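Long-range contacts in listeriolysin O (Listeria monocytogenes, PDB 4CDB), which binds cholesterol-containing host membranes and, after a major conformational change, inserts into them as an oligomeric pore that lyses the cell: residues L30-N35 with F353-E358; V39-A44 with K363-Y368; Y168-A173 with Q207-S212. All blocks are in the same frame, centred on the assembly; numbering follows the deposited sequence.

Contact 1 of 3, residues L30-N35 with F353-E358; sequences LDYNKN and FLKDNE. With NA (sodium ion), chain P; ACT (acetate ion), chain D.
The Y32 hydroxyl OH lies against F353 CD1 (3.4 Å) and binds a sodium ion at 2.5 Å, which D356 OD1 reaches from the other segment at 2.7 Å. A third oxygen, OXT of an acetate ion that probably came from the crystallisation liquor, also binds it, at 2.5 Å. The other acetate oxygen, O, stands over the centre of the Y32 ring, 3.8 Å above its plane, and accepts a hydrogen bond from K355 NZ. The K355 chain is fully extended, with CG opposite its own backbone N (chi1 -179°), and runs past the Y32 ring in the reverse direction; its NZ also lies doubtfully close to L30 O. A water bridges Y32 OH, to which it donates, and the backbone N of K355. The contact joins two loops: 30-35 leads from helix 14-28 to strand 39-41, while the other turns from strand 345-353 into strand 362-385, F353 N donating a hydrogen bond to E358 O across the turn. Apolar packing continues toward K34. The Y32 and F353 rings slide past each other with planes 47° apart, CE2 of Y32 sitting 3.8 Å above the F353 plane near its rim. K34 CB touches F353 CE2, and farther out K34 CE meets E358 CG at 3.6 Å. Within 30-35, N33 OD1 accepts from N35 N, an Asx turn.

Contact 2 of 3, residues V39-A44 with K363-Y368; sequences VYHGDA and KNNSEY. With NA (sodium ion), chain H; NA (sodium ion), chain K; NA (sodium ion), chain R.
The backbone N and O of Y40 both bond to strand 363-368, to the residues that flank N364: N donates to K363 O at 2.8 Å, and O accepts from N365 N at 3.1 Å. G42 N then donates to N365 O, but past strand 39-41 the register slips by one residue: E367 N donates to D43 O instead of G42 O. V39 and K363 lie side by side, CG1 against CB, on the face that also bears H41 and N365. There the N365 amide ND2 gives a hydrogen bond to H41 ND1 (3.0 Å, 154° at the hydrogen). The donor approaches 27° out of the imidazole plane, while ND1 lies close to the amide plane. N365 CG sits between its backbone N and carbonyl carbon (chi1 77°), which turns the amide toward the histidine. On the other face N364 OD1 touches Y40 CB at 3.3 Å and binds a sodium ion at 2.4 Å; I180 O shares that ion, and N364 ND2 donates to Q72 O. S177 OG takes hydrogen bonds with Y40 OH and S366 OG, tying this face to helix 176-183. At the far end a water donates to both D43 OD2 and E367 O, while E367 OE1 accepts from V45 N. Short strand 39-41 is thus added parallel to strand 363-368 in the mixed sheet where strand 59-74 pairs antiparallel with 362-385.

Contact 3 of 3, residues Y168-A173 with Q207-S212; sequences YDDEMA and QEEVIS. With NA (sodium ion), chain F; NA (sodium ion), chain Q; NA (sodium ion), chain K.
D169 and S212 begin a close antiparallel ladder: S212 N donates to D169 O at 2.7 Å, and D169 N returns a bond to S212 O. E171 and V210 repeat the pair of hydrogen bonds, and A173 N donates to E208 O at 2.8 Å. Side chains pack closely at both ends. Y168, its CG opposite the backbone N (chi1 -180°), swings its ring across I211 and brings CE1 to 3.5 Å from CG2. M172 is bent at chi2 and chi3, folding SD onto E209 CB (3.7 Å) and CE onto E208 O. The acidic groups are more loosely associated. D170 and E209 carboxylates lie with planes 19° apart, their nearest oxygens, D170 OD2 and E209 OE2, 3.8 Å apart. E209 grips a sodium ion with both oxygens and shares it with D282; the ion probably eases the repulsion between the two acids. Y168 OH donates a hydrogen bond to D170 OD2 from above the carboxylate plane (3.2 Å). D169 OD1 binds a second sodium at 2.5 Å, while E171 OE1 binds a third with Q178 and Y368, its OE2 forming a salt bridge with K182. Helix 176-183 packs on the face of D169 and E171, helix 277-286 on that of M172 and E209; both overlap transmembrane beta segments of the pore, so the sheet probably carries them in their pre-pore helical form. Strand 207-222 also pairs with strand 262-270.

How the contacts relate
From the N terminus, the chain leaves helix 14-28 through 30-35 and soon forms strand 39-41, so the first halves of contacts 1 and 2 are successive, as are their partners 353-358 and 363-368. Each closes a loop of more than 300 residues, and the two loops cross. They touch where K363 NZ approaches N35 O, joining the loop 30-35 to strand 363-368 of the mixed sheet. Contact 3 closes a far shorter loop, its 33 intervening residues largely helical, and lies within both long ones. It belongs to the antiparallel sheet, yet one sodium ion, bound by E171 and Y368, links it to contact 2; contact 1 stays about 19 Å from contact 3 at the nearest atoms.

Contact 1 of 3, residues L30-N35 with F353-E358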
loop_
_atom_site.group_PDB
_atom_site.type_symbol
_atom_site.label_atom_id
_atom_site.label_comp_id
_atom_site.label_asym_id
_atom_site.label_seq_id
_atom_site.Cartn_x
_atom_site.Cartn_y
_atom_site.Cartn_z
ATOM N N LEU A 30 -9.101 37.580 2.588
ATOM C CA LEU A 30 -8.971 36.549 1.565
ATOM C C LEU A 30 -10.097 35.524 1.665
ATOM O O LEU A 30 -10.183 34.774 2.638
ATOM C CB LEU A 30 -7.610 35.855 1.667
ATOM C CG LEU A 30 -6.384 36.749 1.472
ATOM C CD1 LEU A 30 -5.106 35.937 1.571
ATOM C CD2 LEU A 30 -6.456 37.466 0.136
ATOM N N ASP A 31 -10.962 35.503 0.654
ATOM C CA ASP A 31 -12.074 34.561 0.613
ATOM C C ASP A 31 -11.731 33.298 -0.172
ATOM O O ASP A 31 -11.414 33.357 -1.360
ATOM C CB ASP A 31 -13.321 35.225 0.023
ATOM C CG ASP A 31 -13.987 36.178 0.994
ATOM O OD1 ASP A 31 -14.663 35.692 1.925
ATOM O OD2 ASP A 31 -13.841 37.409 0.829
ATOM N N TYR A 32 -11.796 32.156 0.504
ATOM C CA TYR A 32 -11.578 30.867 -0.137
ATOM C C TYR A 32 -12.192 29.762 0.706
ATOM O O TYR A 32 -12.384 29.927 1.911
ATOM C CB TYR A 32 -10.081 30.603 -0.347
ATOM C CG TYR A 32 -9.254 30.636 0.922
ATOM C CD1 TYR A 32 -8.679 31.819 1.369
ATOM C CD2 TYR A 32 -9.040 29.482 1.668
ATOM C CE1 TYR A 32 -7.920 31.854 2.527
ATOM C CE2 TYR A 32 -8.282 29.508 2.827
ATOM C CZ TYR A 32 -7.725 30.697 3.252
ATOM O OH TYR A 32 -6.971 30.727 4.404
ATOM N N ASN A 33 -12.509 28.642 0.068
ATOM C CA ASN A 33 -12.981 27.466 0.786
ATOM C C ASN A 33 -11.791 26.616 1.210
ATOM O O ASN A 33 -11.139 25.987 0.375
ATOM C CB ASN A 33 -13.938 26.652 -0.088
ATOM C CG ASN A 33 -14.739 25.635 0.709
ATOM O OD1 ASN A 33 -14.298 25.155 1.754
ATOM N ND2 ASN A 33 -15.924 25.302 0.213
ATOM N N LYS A 34 -11.514 26.599 2.512
ATOM C CA LYS A 34 -10.353 25.895 3.048
ATOM C C LYS A 34 -10.425 24.396 2.767
ATOM O O LYS A 34 -9.405 23.707 2.746
ATOM C CB LYS A 34 -10.223 26.135 4.555
ATOM C CG LYS A 34 -11.193 25.321 5.398
ATOM C CD LYS A 34 -10.817 25.351 6.867
ATOM C CE LYS A 34 -11.134 24.024 7.544
ATOM N NZ LYS A 34 -12.591 23.718 7.551
ATOM N N ASN A 35 -11.636 23.899 2.544
ATOM C CA ASN A 35 -11.847 22.480 2.308
ATOM C C ASN A 35 -11.593 22.092 0.856
ATOM O O ASN A 35 -11.610 20.910 0.512
ATOM C CB ASN A 35 -13.266 22.082 2.718
ATOM C CG ASN A 35 -13.556 22.378 4.177
ATOM O OD1 ASN A 35 -12.787 22.006 5.064
ATOM N ND2 ASN A 35 -14.668 23.057 4.434
ATOM N N PHE A 353 -3.396 27.405 7.673
ATOM C CA PHE A 353 -3.637 28.658 6.967
ATOM C C PHE A 353 -3.341 29.818 7.911
ATOM O O PHE A 353 -3.674 29.760 9.092
ATOM C CB PHE A 353 -5.083 28.731 6.466
ATOM C CG PHE A 353 -5.392 27.764 5.353
ATOM C CD1 PHE A 353 -4.947 28.007 4.063
ATOM C CD2 PHE A 353 -6.140 26.619 5.595
ATOM C CE1 PHE A 353 -5.233 27.122 3.034
ATOM C CE2 PHE A 353 -6.428 25.731 4.569
ATOM C CZ PHE A 353 -5.973 25.984 3.288
ATOM N N LEU A 354 -2.712 30.867 7.393
ATOM C CA LEU A 354 -2.353 32.014 8.220
ATOM C C LEU A 354 -3.577 32.823 8.633
ATOM O O LEU A 354 -3.550 33.539 9.632
ATOM C CB LEU A 354 -1.350 32.916 7.494
ATOM C CG LEU A 354 0.031 33.052 8.137
ATOM C CD1 LEU A 354 0.870 34.090 7.404
ATOM C CD2 LEU A 354 -0.101 33.398 9.613
ATOM N N LYS A 355 -4.653 32.703 7.865
ATOM C CA LYS A 355 -5.844 33.514 8.099
ATOM C C LYS A 355 -6.523 33.226 9.436
ATOM O O LYS A 355 -6.820 34.146 10.197
ATOM C CB LYS A 355 -6.842 33.341 6.954
ATOM C CG LYS A 355 -8.105 34.172 7.099
ATOM C CD LYS A 355 -9.007 34.001 5.886
ATOM C CE LYS A 355 -10.282 34.815 6.022
ATOM N NZ LYS A 355 -11.166 34.676 4.830
ATOM N N ASP A 356 -6.770 31.954 9.721
ATOM C CA ASP A 356 -7.498 31.585 10.928
ATOM C C ASP A 356 -6.807 30.464 11.695
ATOM O O ASP A 356 -7.418 29.832 12.556
ATOM C CB ASP A 356 -8.931 31.173 10.574
ATOM C CG ASP A 356 -8.978 30.049 9.552
ATOM O OD1 ASP A 356 -7.947 29.798 8.894
ATOM O OD2 ASP A 356 -10.045 29.417 9.401
ATOM N N ASN A 357 -5.539 30.218 11.374
ATOM C CA ASN A 357 -4.768 29.138 11.994
ATOM C C ASN A 357 -5.433 27.767 11.844
ATOM O O ASN A 357 -5.202 26.861 12.646
ATOM C CB ASN A 357 -4.492 29.442 13.471
ATOM C CG ASN A 357 -3.610 30.665 13.661
ATOM O OD1 ASN A 357 -2.547 30.780 13.052
ATOM N ND2 ASN A 357 -4.052 31.588 14.508
ATOM N N GLU A 358 -6.253 27.621 10.809
ATOM C CA GLU A 358 -6.980 26.378 10.584
ATOM C C GLU A 358 -6.120 25.359 9.840
ATOM O O GLU A 358 -5.279 25.721 9.015
ATOM C CB GLU A 358 -8.270 26.648 9.811
ATOM C CG GLU A 358 -9.409 25.716 10.175
ATOM C CD GLU A 358 -10.040 26.052 11.512
ATOM O OE1 GLU A 358 -9.805 27.167 12.023
ATOM O OE2 GLU A 358 -10.776 25.199 12.048
HETATM NA NA NA P . -8.259 29.711 6.247
HETATM C C ACT D . -11.209 31.036 5.236
HETATM O O ACT D . -11.271 31.945 4.379
HETATM O OXT ACT D . -10.381 31.065 6.173
HETATM C CH3 ACT D . -12.173 29.891 5.157
HETATM O O HOH W 1 -4.422 31.972 4.894
#

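Contact 2 of 3, residues V39-A44 with K363-Y368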
loop_
_atom_site.group_PDB
_atom_site.type_symbol
_atom_site.label_atom_id
_atom_site.label_comp_id
_atom_site.label_asym_id
_atom_site.label_seq_id
_atom_site.Cartn_x
_atom_site.Cartn_y
_atom_site.Cartn_z
ATOM N N VAL A 39 -6.151 20.078 -3.432
ATOM C CA VAL A 39 -6.779 18.890 -3.997
ATOM C C VAL A 39 -5.868 18.130 -4.959
ATOM O O VAL A 39 -5.071 18.724 -5.686
ATOM C CB VAL A 39 -8.083 19.245 -4.744
ATOM C CG1 VAL A 39 -9.171 19.646 -3.763
ATOM C CG2 VAL A 39 -7.832 20.359 -5.746
ATOM N N TYR A 40 -5.991 16.806 -4.948
ATOM C CA TYR A 40 -5.374 15.969 -5.969
ATOM C C TYR A 40 -6.442 15.191 -6.731
ATOM O O TYR A 40 -7.087 14.299 -6.179
ATOM C CB TYR A 40 -4.354 14.998 -5.368
ATOM C CG TYR A 40 -3.911 13.940 -6.354
ATOM C CD1 TYR A 40 -3.088 14.263 -7.427
ATOM C CD2 TYR A 40 -4.326 12.620 -6.223
ATOM C CE1 TYR A 40 -2.687 13.302 -8.337
ATOM C CE2 TYR A 40 -3.930 11.652 -7.127
ATOM C CZ TYR A 40 -3.110 11.999 -8.182
ATOM O OH TYR A 40 -2.713 11.037 -9.083
ATOM N N HIS A 41 -6.627 15.534 -7.999
ATOM C CA HIS A 41 -7.579 14.826 -8.843
ATOM C C HIS A 41 -6.867 13.731 -9.630
ATOM O O HIS A 41 -6.120 14.015 -10.567
ATOM C CB HIS A 41 -8.292 15.798 -9.783
ATOM C CG HIS A 41 -9.087 16.849 -9.076
ATOM N ND1 HIS A 41 -10.156 16.548 -8.256
ATOM C CD2 HIS A 41 -8.976 18.198 -9.066
ATOM C CE1 HIS A 41 -10.664 17.665 -7.771
ATOM N NE2 HIS A 41 -9.967 18.683 -8.247
ATOM N N GLY A 42 -7.102 12.480 -9.246
ATOM C CA GLY A 42 -6.426 11.352 -9.862
ATOM C C GLY A 42 -6.994 10.949 -11.209
ATOM O O GLY A 42 -7.707 11.723 -11.850
ATOM N N ASP A 43 -6.676 9.730 -11.638
ATOM C CA ASP A 43 -7.145 9.223 -12.922
ATOM C C ASP A 43 -8.659 9.077 -12.952
ATOM O O ASP A 43 -9.297 8.867 -11.919
ATOM C CB ASP A 43 -6.514 7.866 -13.239
ATOM C CG ASP A 43 -5.022 7.954 -13.476
ATOM O OD1 ASP A 43 -4.522 9.069 -13.734
ATOM O OD2 ASP A 43 -4.351 6.902 -13.410
ATOM N N ALA A 44 -9.225 9.190 -14.147
ATOM C CA ALA A 44 -10.630 8.878 -14.367
ATOM C C ALA A 44 -10.713 7.601 -15.194
ATOM O O ALA A 44 -10.223 7.561 -16.323
ATOM C CB ALA A 44 -11.319 10.022 -15.090
ATOM N N LYS A 363 -7.206 17.115 -0.101
ATOM C CA LYS A 363 -8.322 16.283 -0.532
ATOM C C LYS A 363 -7.953 15.463 -1.765
ATOM O O LYS A 363 -7.724 16.013 -2.841
ATOM C CB LYS A 363 -9.554 17.147 -0.810
ATOM C CG LYS A 363 -10.759 16.372 -1.312
ATOM C CD LYS A 363 -12.034 17.187 -1.160
ATOM C CE LYS A 363 -12.289 17.529 0.302
ATOM N NZ LYS A 363 -13.524 18.342 0.490
ATOM N N ASN A 364 -7.895 14.144 -1.603
ATOM C CA ASN A 364 -7.534 13.257 -2.705
ATOM C C ASN A 364 -8.715 12.447 -3.223
ATOM O O ASN A 364 -9.541 11.968 -2.447
ATOM C CB ASN A 364 -6.423 12.292 -2.284
ATOM C CG ASN A 364 -5.185 13.005 -1.790
ATOM O OD1 ASN A 364 -4.261 13.274 -2.557
ATOM N ND2 ASN A 364 -5.156 13.312 -0.499
ATOM N N ASN A 365 -8.786 12.297 -4.542
ATOM C CA ASN A 365 -9.726 11.371 -5.161
ATOM C C ASN A 365 -9.135 10.781 -6.437
ATOM O O ASN A 365 -8.578 11.501 -7.268
ATOM C CB ASN A 365 -11.072 12.045 -5.441
ATOM C CG ASN A 365 -11.038 12.938 -6.663
ATOM O OD1 ASN A 365 -11.681 12.650 -7.671
ATOM N ND2 ASN A 365 -10.286 14.029 -6.579
ATOM N N SER A 366 -9.241 9.466 -6.581
ATOM C CA SER A 366 -8.668 8.783 -7.733
ATOM C C SER A 366 -9.426 7.504 -8.055
ATOM O O SER A 366 -9.816 6.760 -7.154
ATOM C CB SER A 366 -7.193 8.462 -7.485
ATOM O OG SER A 366 -6.640 7.735 -8.569
ATOM N N GLU A 367 -9.632 7.256 -9.343
ATOM C CA GLU A 367 -10.235 6.011 -9.790
ATOM C C GLU A 367 -9.152 5.125 -10.384
ATOM O O GLU A 367 -8.209 5.618 -11.003
ATOM C CB GLU A 367 -11.322 6.277 -10.830
ATOM C CG GLU A 367 -12.490 7.100 -10.319
ATOM C CD GLU A 367 -13.511 7.393 -11.401
ATOM O OE1 GLU A 367 -13.234 7.085 -12.580
ATOM O OE2 GLU A 367 -14.589 7.928 -11.073
ATOM N N TYR A 368 -9.287 3.817 -10.188
ATOM C CA TYR A 368 -8.309 2.870 -10.709
ATOM C C TYR A 368 -8.935 1.515 -11.023
ATOM O O TYR A 368 -10.012 1.181 -10.527
ATOM C CB TYR A 368 -7.139 2.709 -9.733
ATOM C CG TYR A 368 -7.503 2.092 -8.400
ATOM C CD1 TYR A 368 -7.974 2.874 -7.353
ATOM C CD2 TYR A 368 -7.362 0.726 -8.186
ATOM C CE1 TYR A 368 -8.303 2.311 -6.131
ATOM C CE2 TYR A 368 -7.688 0.156 -6.972
ATOM C CZ TYR A 368 -8.156 0.952 -5.947
ATOM O OH TYR A 368 -8.482 0.380 -4.739
HETATM NA NA NA H . -1.823 13.138 -2.660
HETATM NA NA NA K . -6.738 1.318 -2.771
HETATM NA NA NA R . -1.829 6.224 -12.742
HETATM O O HOH W 2 -5.726 4.728 -11.973
HETATM O O HOH W 3 -2.236 13.650 0.248
HETATM O O HOH W 4 0.263 14.966 -1.991
#

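Contact 3 of 3, residues Y168-A173 with Q207-S212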
loop_
_atom_site.group_PDB
_atom_site.type_symbol
_atom_site.label_atom_id
_atom_site.label_comp_id
_atom_site.label_asym_id
_atom_site.label_seq_id
_atom_site.Cartn_x
_atom_site.Cartn_y
_atom_site.Cartn_z
ATOM N N TYR A 168 1.830 4.014 10.049
ATOM C CA TYR A 168 1.881 2.884 9.121
ATOM C C TYR A 168 0.797 2.955 8.043
ATOM O O TYR A 168 -0.360 3.258 8.335
ATOM C CB TYR A 168 1.758 1.574 9.906
ATOM C CG TYR A 168 1.807 0.322 9.064
ATOM C CD1 TYR A 168 3.020 -0.254 8.714
ATOM C CD2 TYR A 168 0.640 -0.294 8.630
ATOM C CE1 TYR A 168 3.072 -1.402 7.949
ATOM C CE2 TYR A 168 0.681 -1.443 7.862
ATOM C CZ TYR A 168 1.901 -1.992 7.525
ATOM O OH TYR A 168 1.950 -3.135 6.763
ATOM N N ASP A 169 1.181 2.663 6.801
ATOM C CA ASP A 169 0.258 2.681 5.668
ATOM C C ASP A 169 0.619 1.599 4.654
ATOM O O ASP A 169 1.783 1.466 4.274
ATOM C CB ASP A 169 0.282 4.049 4.980
ATOM C CG ASP A 169 -0.876 4.931 5.393
ATOM O OD1 ASP A 169 -1.985 4.393 5.590
ATOM O OD2 ASP A 169 -0.679 6.158 5.520
ATOM N N ASP A 170 -0.377 0.831 4.218
ATOM C CA ASP A 170 -0.158 -0.215 3.219
ATOM C C ASP A 170 -1.277 -0.265 2.176
ATOM O O ASP A 170 -2.421 0.088 2.466
ATOM C CB ASP A 170 0.016 -1.587 3.882
ATOM C CG ASP A 170 -1.133 -1.945 4.813
ATOM O OD1 ASP A 170 -2.143 -1.212 4.849
ATOM O OD2 ASP A 170 -1.026 -2.976 5.510
ATOM N N GLU A 171 -0.934 -0.707 0.967
ATOM C CA GLU A 171 -1.889 -0.799 -0.136
ATOM C C GLU A 171 -1.420 -1.784 -1.195
ATOM O O GLU A 171 -0.247 -1.784 -1.574
ATOM C CB GLU A 171 -2.081 0.564 -0.804
ATOM C CG GLU A 171 -3.222 1.395 -0.255
ATOM C CD GLU A 171 -4.584 0.793 -0.542
ATOM O OE1 GLU A 171 -4.735 0.108 -1.577
ATOM O OE2 GLU A 171 -5.510 1.017 0.266
ATOM N N MET A 172 -2.337 -2.615 -1.682
ATOM C CA MET A 172 -2.050 -3.437 -2.847
ATOM C C MET A 172 -1.985 -2.502 -4.048
ATOM O O MET A 172 -2.935 -1.769 -4.322
ATOM C CB MET A 172 -3.129 -4.501 -3.054
ATOM C CG MET A 172 -3.261 -5.502 -1.910
ATOM S SD MET A 172 -1.738 -6.412 -1.574
ATOM C CE MET A 172 -1.446 -7.171 -3.170
ATOM N N ALA A 173 -0.857 -2.515 -4.749
ATOM C CA ALA A 173 -0.619 -1.574 -5.843
ATOM C C ALA A 173 -1.375 -1.930 -7.127
ATOM O O ALA A 173 -1.468 -3.099 -7.504
ATOM C CB ALA A 173 0.872 -1.462 -6.120
ATOM N N GLN A 207 1.442 -9.883 -8.122
ATOM C CA GLN A 207 0.755 -9.055 -7.136
ATOM C C GLN A 207 1.772 -8.303 -6.284
ATOM O O GLN A 207 2.728 -8.896 -5.781
ATOM C CB GLN A 207 -0.151 -9.906 -6.244
ATOM C CG GLN A 207 -1.299 -10.578 -6.979
ATOM C CD GLN A 207 -2.320 -11.180 -6.035
ATOM O OE1 GLN A 207 -3.094 -10.462 -5.400
ATOM N NE2 GLN A 207 -2.327 -12.504 -5.937
ATOM N N GLU A 208 1.570 -6.998 -6.128
ATOM C CA GLU A 208 2.505 -6.177 -5.367
ATOM C C GLU A 208 1.813 -5.320 -4.312
ATOM O O GLU A 208 0.697 -4.846 -4.515
ATOM C CB GLU A 208 3.343 -5.296 -6.298
ATOM C CG GLU A 208 4.196 -6.080 -7.283
ATOM C CD GLU A 208 5.253 -5.231 -7.964
ATOM O OE1 GLU A 208 4.939 -4.093 -8.369
ATOM O OE2 GLU A 208 6.399 -5.709 -8.102
ATOM N N GLU A 209 2.487 -5.132 -3.182
ATOM C CA GLU A 209 1.989 -4.255 -2.130
ATOM C C GLU A 209 3.028 -3.190 -1.797
ATOM O O GLU A 209 4.229 -3.467 -1.769
ATOM C CB GLU A 209 1.635 -5.055 -0.876
ATOM C CG GLU A 209 0.920 -4.239 0.193
ATOM C CD GLU A 209 0.748 -4.999 1.495
ATOM O OE1 GLU A 209 1.580 -5.883 1.785
ATOM O OE2 GLU A 209 -0.219 -4.707 2.228
ATOM N N VAL A 210 2.557 -1.970 -1.554
ATOM C CA VAL A 210 3.434 -0.873 -1.161
ATOM C C VAL A 210 3.170 -0.490 0.291
ATOM O O VAL A 210 2.022 -0.288 0.691
ATOM C CB VAL A 210 3.250 0.346 -2.078
ATOM C CG1 VAL A 210 4.065 1.526 -1.572
ATOM C CG2 VAL A 210 3.659 -0.008 -3.493
ATOM N N ILE A 211 4.240 -0.404 1.075
ATOM C CA ILE A 211 4.131 -0.112 2.498
ATOM C C ILE A 211 4.937 1.129 2.879
ATOM O O ILE A 211 6.083 1.291 2.455
ATOM C CB ILE A 211 4.618 -1.308 3.345
ATOM C CG1 ILE A 211 3.793 -2.558 3.036
ATOM C CG2 ILE A 211 4.559 -0.984 4.828
ATOM C CD1 ILE A 211 4.244 -3.781 3.797
ATOM N N SER A 212 4.327 2.007 3.671
ATOM C CA SER A 212 5.024 3.158 4.234
ATOM C C SER A 212 5.131 2.984 5.749
ATOM O O SER A 212 4.117 2.948 6.449
ATOM C CB SER A 212 4.281 4.451 3.897
ATOM O OG SER A 212 5.005 5.588 4.331
HETATM NA NA NA F . -2.746 2.074 4.929
HETATM NA NA NA Q . 1.097 -6.008 4.354
HETATM NA NA NA K . -6.738 1.318 -2.771
HETATM O O HOH W 5 -0.960 -5.629 -6.920
#